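Local coordinates for DsbA family protein (Salmonella typhimurium, PDB 7JVE), which works as a trimeric thioredoxin-like enzyme with both thiol oxidase and disulfide isomerase activities, encoded in a fimbrial operon, at residues Ala135-Gly138 with Glu139-Leu143; Gly165-Glu169 with His170-Thr174; Leu207-Met211 with Asp212-Thr216. One frame throughout, in Å; residues are numbered along the deposited sequence.

In the fold
All three contacts are local, between segments that adjoin in sequence; none closes a long loop, and they follow in series without nesting or crossing. Interaction 1 is a run inside helix 128-145. Interaction 2 starts helix 169-176 after the loop that leaves helix 147-159, and its Val172 CG1 packs against Val137 CG2 of interaction 1 at 4.1 Å, joining two helices between strands 115-120 and 218-223. Interaction 3 ends helix 199-210 and turns the chain back toward strand 218-223. It touches neither of the others, its nearest atoms being about 13 Å from each, but its Asp212 forms a salt bridge with Lys162 of a second subunit.

Interaction 1 (Ala135-Gly138 with Glu139-Leu143); sequences ARVG and EQVWL. With EDO (1,2-ethanediol), chain J.
Val141 overlaps Val137 one helical turn along, with its CG2 methyl approaching Val137 CG1 to 4.3 Å. Having CG1 anti to the backbone N (chi1 169°) leaves the CG2 branch beside that N, and there it also lies 3.4 Å from Val137 O. The backbone beneath the two valines is joined by a hydrogen bond from Val141 N to Val137 O (2.9 Å), with an N-H...O angle of 171°. The same spacing links Glu139 to Ala135, Gln140 to Arg136 and Trp142 to Gly138; in the last of these the N to O distance is 2.8 Å, and Trp142 CB rests 3.3 Å from Gly138 O.

Arg136 and Gln140 add a water-mediated link. One water donates to Arg136 O at 2.9 Å and accepts from Gln140 NE2 at 3.3 Å; the glutamine CG passes beside that carbonyl oxygen, and the bend at chi2 (-58°) turns the amide so that NE2 reaches the water, which bridges the remaining gap. The charged ends of Arg136 and Glu139 turn elsewhere: the guanidinium bonds to Ala196 O and Gln192 OE1, and the carboxylate to His198. Trp142 has C1 of a 1,2-ethanediol, probably from the crystallisation liquor, 3.8 Å from its CE2 over one ring face, while O1 of that molecule donates to Trp142 O.

The valine side meets Trp153 and Val172, and the Arg136-Gln140 side meets helix 182-193. Consecutive i to i+4 bonds identify an alpha-helical run, here within the helical region inserted between strands of the thioredoxin fold, as in DsbA-type enzymes.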
loop_
_atom_site.group_PDB
_atom_site.type_symbol
_atom_site.label_atom_id
_atom_site.label_comp_id
_atom_site.label_asym_id
_atom_site.label_seq_id
_atom_site.Cartn_x
_atom_site.Cartn_y
_atom_site.Cartn_z
ATOM N N ALA A 135 4.726 31.193 6.482
ATOM C CA ALA A 135 4.854 31.485 7.904
ATOM C C ALA A 135 5.121 32.973 8.151
ATOM O O ALA A 135 4.614 33.533 9.128
ATOM C CB ALA A 135 5.939 30.600 8.526
ATOM N N ARG A 136 5.899 33.640 7.278
ATOM C CA ARG A 136 6.120 35.084 7.431
ATOM C C ARG A 136 4.808 35.856 7.346
ATOM O O ARG A 136 4.534 36.727 8.183
ATOM C CB ARG A 136 7.080 35.619 6.371
ATOM C CG ARG A 136 8.542 35.269 6.545
ATOM C CD ARG A 136 9.386 35.982 5.466
ATOM N NE ARG A 136 10.757 35.493 5.500
ATOM C CZ ARG A 136 11.636 35.824 6.442
ATOM N NH1 ARG A 136 11.281 36.650 7.421
ATOM N NH2 ARG A 136 12.851 35.324 6.425
ATOM N N VAL A 137 3.999 35.567 6.316
ATOM C CA VAL A 137 2.709 36.240 6.157
ATOM C C VAL A 137 1.824 35.964 7.355
ATOM O O VAL A 137 1.273 36.887 7.969
ATOM C CB VAL A 137 2.017 35.797 4.860
ATOM C CG1 VAL A 137 0.679 36.542 4.711
ATOM C CG2 VAL A 137 2.923 36.012 3.662
ATOM N N GLY A 138 1.694 34.683 7.718
ATOM C CA GLY A 138 0.842 34.324 8.840
ATOM C C GLY A 138 1.254 35.019 10.124
ATOM O O GLY A 138 0.410 35.479 10.895
ATOM N N GLU A 139 2.558 35.129 10.363
ATOM C CA GLU A 139 2.988 35.805 11.570
ATOM C C GLU A 139 2.610 37.284 11.548
ATOM O O GLU A 139 2.181 37.828 12.569
ATOM C CB GLU A 139 4.476 35.634 11.755
ATOM C CG GLU A 139 4.945 36.328 12.985
ATOM C CD GLU A 139 6.370 36.016 13.288
ATOM O OE1 GLU A 139 6.588 35.130 14.151
ATOM O OE2 GLU A 139 7.254 36.637 12.646
ATOM N N GLN A 140 2.759 37.952 10.399
ATOM C CA GLN A 140 2.332 39.345 10.297
ATOM C C GLN A 140 0.835 39.477 10.541
ATOM O O GLN A 140 0.397 40.344 11.306
ATOM C CB GLN A 140 2.696 39.932 8.930
ATOM C CG GLN A 140 4.162 40.193 8.765
ATOM C CD GLN A 140 4.675 41.148 9.834
ATOM O OE1 GLN A 140 4.106 42.223 10.063
ATOM N NE2 GLN A 140 5.720 40.724 10.540
ATOM N N VAL A 141 0.034 38.621 9.905
ATOM C CA VAL A 141 -1.413 38.675 10.110
ATOM C C VAL A 141 -1.743 38.442 11.586
ATOM O O VAL A 141 -2.522 39.188 12.202
ATOM C CB VAL A 141 -2.119 37.662 9.186
ATOM C CG1 VAL A 141 -3.607 37.478 9.556
ATOM C CG2 VAL A 141 -1.941 38.055 7.723
ATOM N N TRP A 142 -1.120 37.426 12.188
ATOM C CA TRP A 142 -1.385 37.124 13.593
ATOM C C TRP A 142 -1.020 38.296 14.498
ATOM O O TRP A 142 -1.788 38.661 15.393
ATOM C CB TRP A 142 -0.618 35.885 14.024
ATOM C CG TRP A 142 -0.895 35.528 15.419
ATOM C CD1 TRP A 142 -2.133 35.307 15.997
ATOM C CD2 TRP A 142 0.061 35.320 16.441
ATOM N NE1 TRP A 142 -1.989 34.973 17.322
ATOM C CE2 TRP A 142 -0.651 34.971 17.620
ATOM C CE3 TRP A 142 1.451 35.365 16.474
ATOM C CZ2 TRP A 142 -0.019 34.694 18.807
ATOM C CZ3 TRP A 142 2.078 35.090 17.651
ATOM C CH2 TRP A 142 1.347 34.757 18.809
ATOM N N LEU A 143 0.154 38.904 14.270
ATOM C CA LEU A 143 0.661 39.911 15.200
ATOM C C LEU A 143 -0.074 41.238 15.072
ATOM O O LEU A 143 -0.141 41.999 16.047
ATOM C CB LEU A 143 2.156 40.131 14.983
ATOM C CG LEU A 143 3.134 39.029 15.392
ATOM C CD1 LEU A 143 4.528 39.353 14.821
ATOM C CD2 LEU A 143 3.165 38.888 16.927
HETATM C C1 EDO J . -0.993 38.552 18.737
HETATM O O1 EDO J . -1.811 39.490 18.020
HETATM C C2 EDO J . -1.626 38.315 20.104
HETATM O O2 EDO J . -3.026 38.174 19.828
HETATM O O HOH W 1 6.930 37.910 9.343
#

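Interaction 2 (Gly165-Glu169 with His170-Thr174)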
loop_
_atom_site.group_PDB
_atom_site.type_symbol
_atom_site.label_atom_id
_atom_site.label_comp_id
_atom_site.label_asym_id
_atom_site.label_seq_id
_atom_site.Cartn_x
_atom_site.Cartn_y
_atom_site.Cartn_z
ATOM N N GLY A 165 3.599 20.365 -3.821
ATOM C CA GLY A 165 4.494 21.016 -4.752
ATOM C C GLY A 165 3.836 22.052 -5.641
ATOM O O GLY A 165 4.548 22.847 -6.263
ATOM N N ALA A 166 2.501 22.090 -5.697
ATOM C CA ALA A 166 1.800 23.026 -6.570
ATOM C C ALA A 166 1.658 24.433 -5.981
ATOM O O ALA A 166 1.278 25.350 -6.722
ATOM C CB ALA A 166 0.405 22.483 -6.924
ATOM N N LEU A 167 1.917 24.634 -4.688
ATOM C CA LEU A 167 1.861 25.970 -4.095
ATOM C C LEU A 167 3.198 26.688 -4.283
ATOM O O LEU A 167 4.226 26.227 -3.780
ATOM C CB LEU A 167 1.515 25.890 -2.611
ATOM C CG LEU A 167 1.144 27.208 -1.942
ATOM C CD1 LEU A 167 -0.083 27.799 -2.598
ATOM C CD2 LEU A 167 0.880 27.002 -0.459
ATOM N N THR A 168 3.184 27.819 -4.986
ATOM C CA THR A 168 4.391 28.596 -5.248
ATOM C C THR A 168 4.427 29.859 -4.390
ATOM O O THR A 168 3.412 30.315 -3.867
ATOM C CB THR A 168 4.485 28.997 -6.721
ATOM O OG1 THR A 168 3.389 29.864 -7.030
ATOM C CG2 THR A 168 4.495 27.780 -7.647
ATOM N N GLU A 169 5.624 30.449 -4.279
ATOM C CA GLU A 169 5.726 31.725 -3.577
ATOM C C GLU A 169 4.828 32.759 -4.230
ATOM O O GLU A 169 4.119 33.500 -3.537
ATOM C CB GLU A 169 7.176 32.217 -3.511
ATOM C CG GLU A 169 7.965 31.339 -2.559
ATOM C CD GLU A 169 9.430 31.729 -2.364
ATOM O OE1 GLU A 169 9.746 32.907 -2.160
ATOM O OE2 GLU A 169 10.300 30.842 -2.480
ATOM N N HIS A 170 4.797 32.782 -5.563
ATOM C CA HIS A 170 3.882 33.674 -6.270
ATOM C C HIS A 170 2.447 33.521 -5.779
ATOM O O HIS A 170 1.743 34.524 -5.618
ATOM C CB HIS A 170 3.938 33.423 -7.776
ATOM C CG HIS A 170 2.920 34.210 -8.540
ATOM N ND1 HIS A 170 3.069 35.558 -8.814
ATOM C CD2 HIS A 170 1.725 33.851 -9.062
ATOM C CE1 HIS A 170 2.012 35.992 -9.477
ATOM N NE2 HIS A 170 1.181 34.977 -9.639
ATOM N N ASP A 171 1.992 32.273 -5.557
ATOM C CA ASP A 171 0.634 32.033 -5.058
ATOM C C ASP A 171 0.441 32.645 -3.679
ATOM O O ASP A 171 -0.596 33.247 -3.384
ATOM C CB ASP A 171 0.332 30.530 -4.972
ATOM C CG ASP A 171 0.211 29.857 -6.321
ATOM O OD1 ASP A 171 -0.255 30.499 -7.290
ATOM O OD2 ASP A 171 0.581 28.653 -6.399
ATOM N N VAL A 172 1.410 32.435 -2.797
ATOM C CA VAL A 172 1.313 32.958 -1.440
ATOM C C VAL A 172 1.248 34.480 -1.465
ATOM O O VAL A 172 0.372 35.090 -0.840
ATOM C CB VAL A 172 2.490 32.433 -0.594
ATOM C CG1 VAL A 172 2.478 33.031 0.817
ATOM C CG2 VAL A 172 2.426 30.916 -0.542
ATOM N N TYR A 173 2.163 35.118 -2.211
ATOM C CA TYR A 173 2.141 36.572 -2.312
ATOM C C TYR A 173 0.814 37.062 -2.862
ATOM O O TYR A 173 0.288 38.093 -2.417
ATOM C CB TYR A 173 3.257 37.078 -3.220
ATOM C CG TYR A 173 4.645 37.002 -2.660
ATOM C CD1 TYR A 173 4.942 37.516 -1.414
ATOM C CD2 TYR A 173 5.670 36.447 -3.407
ATOM C CE1 TYR A 173 6.216 37.450 -0.923
ATOM C CE2 TYR A 173 6.934 36.382 -2.937
ATOM C CZ TYR A 173 7.210 36.893 -1.697
ATOM O OH TYR A 173 8.494 36.819 -1.227
ATOM N N THR A 174 0.275 36.354 -3.859
ATOM C CA THR A 174 -0.948 36.805 -4.508
ATOM C C THR A 174 -2.103 36.809 -3.522
ATOM O O THR A 174 -2.874 37.766 -3.459
ATOM C CB THR A 174 -1.272 35.926 -5.716
ATOM O OG1 THR A 174 -0.281 36.118 -6.726
ATOM C CG2 THR A 174 -2.634 36.298 -6.304
HETATM O O HOH W 2 10.120 35.252 -2.664
#
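Polar exchange between Thr168 and Asp171 dominates this helix start. Thr168 N donates to Asp171 OD2 at 3.1 Å in a nearly straight bond (170°), meeting the oxygen from above the carboxylate plane. In return, Asp171 N donates to Thr168 OG1 at 3.2 Å. The hydroxyl can accept there because chi1 of 64° places OG1 between the threonine's own N and carbonyl carbon, turned to the first turn of the helix. The other carboxylate oxygen, OD1, forms a salt bridge with Lys162, so two different partners hold the aspartate in place.

These reciprocal side-chain to backbone bonds constitute a capping box, with Thr168 as the N-cap of helix 169-176; they give acceptors to backbone N-H groups that have no preceding turn to bond to. Regular backbone bonding begins at once, with Val172 N to Thr168 O at 3.1 Å and Tyr173 N to Glu169 O at 2.9 Å. At the next carbonyl, His170 O accepts from both Thr174 N and Thr174 OG1, which reach it from opposite faces of the carbonyl plane.

Apolar packing lies beside the cap. Leu167 CD1 comes within 3.6 Å of Asp171 CB, and its CG lies 4.2 Å from Val172 CG2, the leucine and valine side chains crossing at about a right angle. Leu167 also meets Leu157, whereas Val172 faces Trp153 and Leu133, which seats the helix start against helices 147-159 and 128-145.

As for aromatic contacts, the Tyr173 ring has a cation-pi partner in Lys189, and its CD2 carbon sits 3.3 Å from Glu169 O.

Interaction 3 (Leu207-Met211 with Asp212-Thr216); sequences LAQHM and DFSGT. With EDO (1,2-ethanediol), chain M.
The Phe213 ring has Met211 CB over one face, 3.8 Å from the ring centroid and 25° off the normal, a CH-pi contact offset toward the CD2 rim. Met211 runs beside the ring in the same direction: bends at chi2 and chi3 carry its methyl CE to 3.7 Å from Phe213 CZ, and its sulfur stands oblique to the ring, a Met-aromatic contact with SD 5.5 Å from the centroid. Phe89 meets the phenylalanine edge-to-face, the Tyr58 ring inclines to it at about 35°, and Ala218 and Val220 of strand 218-223 also touch it. Ala208 CB lies 4.1 Å from Phe213 CB at the root of the side chain.

The backbone explains how residues two apart come to share one side. Phe213 N bonds to Ala208 O at 2.7 Å, and Asp212 N to Gln209 O at 3.1 Å, the latter donor standing well above the carbonyl plane. Together with the positive phi of Asp212 (57°), they define a Schellman motif closing helix 199-210. A type II turn from Phe213 to Thr216 follows, with Gly215 also at positive phi. The chain thus enters strand 218-223 where thioredoxin-fold enzymes commonly carry their cis-proline loop. Gln209 CG packs 3.8 Å from Ser214 OG, and both residues bond to Gln205 through their polar ends.

Asp212 OD2 lies 2.5 Å from O1 of a 1,2-ethanediol, probably from the crystallisation liquor; a bond so short is best read cautiously. The same oxygen makes a salt bridge with Lys162 of a second subunit. The chemistry is therefore two-sided: an apolar face turned into the fold, and a carboxylate, probably kept ionised by the lysine, at a subunit interface.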
loop_
_atom_site.group_PDB
_atom_site.type_symbol
_atom_site.label_atom_id
_atom_site.label_comp_id
_atom_site.label_asym_id
_atom_site.label_seq_id
_atom_site.Cartn_x
_atom_site.Cartn_y
_atom_site.Cartn_z
ATOM N N LEU A 207 11.699 21.803 16.793
ATOM C CA LEU A 207 10.741 21.166 17.689
ATOM C C LEU A 207 10.147 19.898 17.074
ATOM O O LEU A 207 9.969 18.894 17.770
ATOM C CB LEU A 207 9.624 22.148 18.051
ATOM C CG LEU A 207 8.496 21.601 18.940
ATOM C CD1 LEU A 207 9.037 21.050 20.283
ATOM C CD2 LEU A 207 7.360 22.604 19.174
ATOM N N ALA A 208 9.814 19.921 15.780
ATOM C CA ALA A 208 9.311 18.691 15.157
ATOM C C ALA A 208 10.341 17.568 15.242
ATOM O O ALA A 208 9.987 16.410 15.491
ATOM C CB ALA A 208 8.908 18.931 13.705
ATOM N N GLN A 209 11.618 17.890 15.044
ATOM C CA GLN A 209 12.642 16.856 15.112
ATOM C C GLN A 209 12.795 16.327 16.532
ATOM O O GLN A 209 12.935 15.112 16.737
ATOM C CB GLN A 209 13.969 17.399 14.585
ATOM C CG GLN A 209 13.961 17.510 13.066
ATOM C CD GLN A 209 15.105 18.334 12.480
ATOM O OE1 GLN A 209 15.074 18.681 11.304
ATOM N NE2 GLN A 209 16.108 18.655 13.296
ATOM N N HIS A 210 12.781 17.228 17.520
ATOM C CA HIS A 210 12.788 16.808 18.918
ATOM C C HIS A 210 11.550 16.000 19.276
ATOM O O HIS A 210 11.625 15.117 20.136
ATOM C CB HIS A 210 12.887 18.019 19.849
ATOM C CG HIS A 210 14.247 18.638 19.884
ATOM N ND1 HIS A 210 14.446 19.990 20.074
ATOM C CD2 HIS A 210 15.480 18.091 19.737
ATOM C CE1 HIS A 210 15.744 20.246 20.059
ATOM N NE2 HIS A 210 16.392 19.112 19.856
ATOM N N MET A 211 10.401 16.297 18.655
ATOM C CA MET A 211 9.197 15.525 18.932
ATOM C C MET A 211 9.142 14.240 18.122
ATOM O O MET A 211 8.192 13.474 18.274
ATOM C CB MET A 211 7.954 16.370 18.656
ATOM C CG MET A 211 7.690 17.422 19.734
ATOM S SD MET A 211 7.348 16.694 21.351
ATOM C CE MET A 211 5.977 15.637 20.923
ATOM N N ASP A 212 10.137 13.990 17.267
ATOM C CA ASP A 212 10.096 12.885 16.317
ATOM C C ASP A 212 8.859 12.974 15.416
ATOM O O ASP A 212 8.193 11.975 15.146
ATOM C CB ASP A 212 10.169 11.534 17.050
ATOM C CG ASP A 212 10.625 10.396 16.144
ATOM O OD1 ASP A 212 11.095 10.667 15.019
ATOM O OD2 ASP A 212 10.496 9.222 16.536
ATOM N N PHE A 213 8.562 14.188 14.942
ATOM C CA PHE A 213 7.537 14.464 13.936
ATOM C C PHE A 213 8.126 14.908 12.602
ATOM O O PHE A 213 7.403 15.484 11.781
ATOM C CB PHE A 213 6.592 15.587 14.401
ATOM C CG PHE A 213 5.755 15.256 15.615
ATOM C CD1 PHE A 213 5.430 13.951 15.929
ATOM C CD2 PHE A 213 5.265 16.281 16.420
ATOM C CE1 PHE A 213 4.639 13.668 17.020
ATOM C CE2 PHE A 213 4.492 15.998 17.522
ATOM C CZ PHE A 213 4.187 14.693 17.829
ATOM N N SER A 214 9.423 14.738 12.382
ATOM C CA SER A 214 10.020 15.282 11.161
ATOM C C SER A 214 9.359 14.677 9.928
ATOM O O SER A 214 9.314 13.452 9.764
ATOM C CB SER A 214 11.522 15.025 11.138
ATOM O OG SER A 214 12.142 15.874 10.194
ATOM N N GLY A 215 8.829 15.537 9.059
ATOM C CA GLY A 215 8.171 15.037 7.875
ATOM C C GLY A 215 6.793 14.457 8.098
ATOM O O GLY A 215 6.201 13.969 7.140
ATOM N N THR A 216 6.258 14.497 9.315
ATOM C CA THR A 216 5.002 13.819 9.642
ATOM C C THR A 216 4.074 14.746 10.420
ATOM O O THR A 216 4.303 14.989 11.625
ATOM C CB THR A 216 5.258 12.517 10.414
ATOM O OG1 THR A 216 5.806 12.806 11.699
ATOM C CG2 THR A 216 6.225 11.549 9.647
HETATM C C1 EDO M . 8.984 8.647 19.533
HETATM O O1 EDO M . 10.298 8.547 18.977
HETATM C C2 EDO M . 8.235 7.353 19.229
HETATM O O2 EDO M . 9.114 6.213 19.400
HETATM O O HOH W 3 13.981 12.046 16.430
#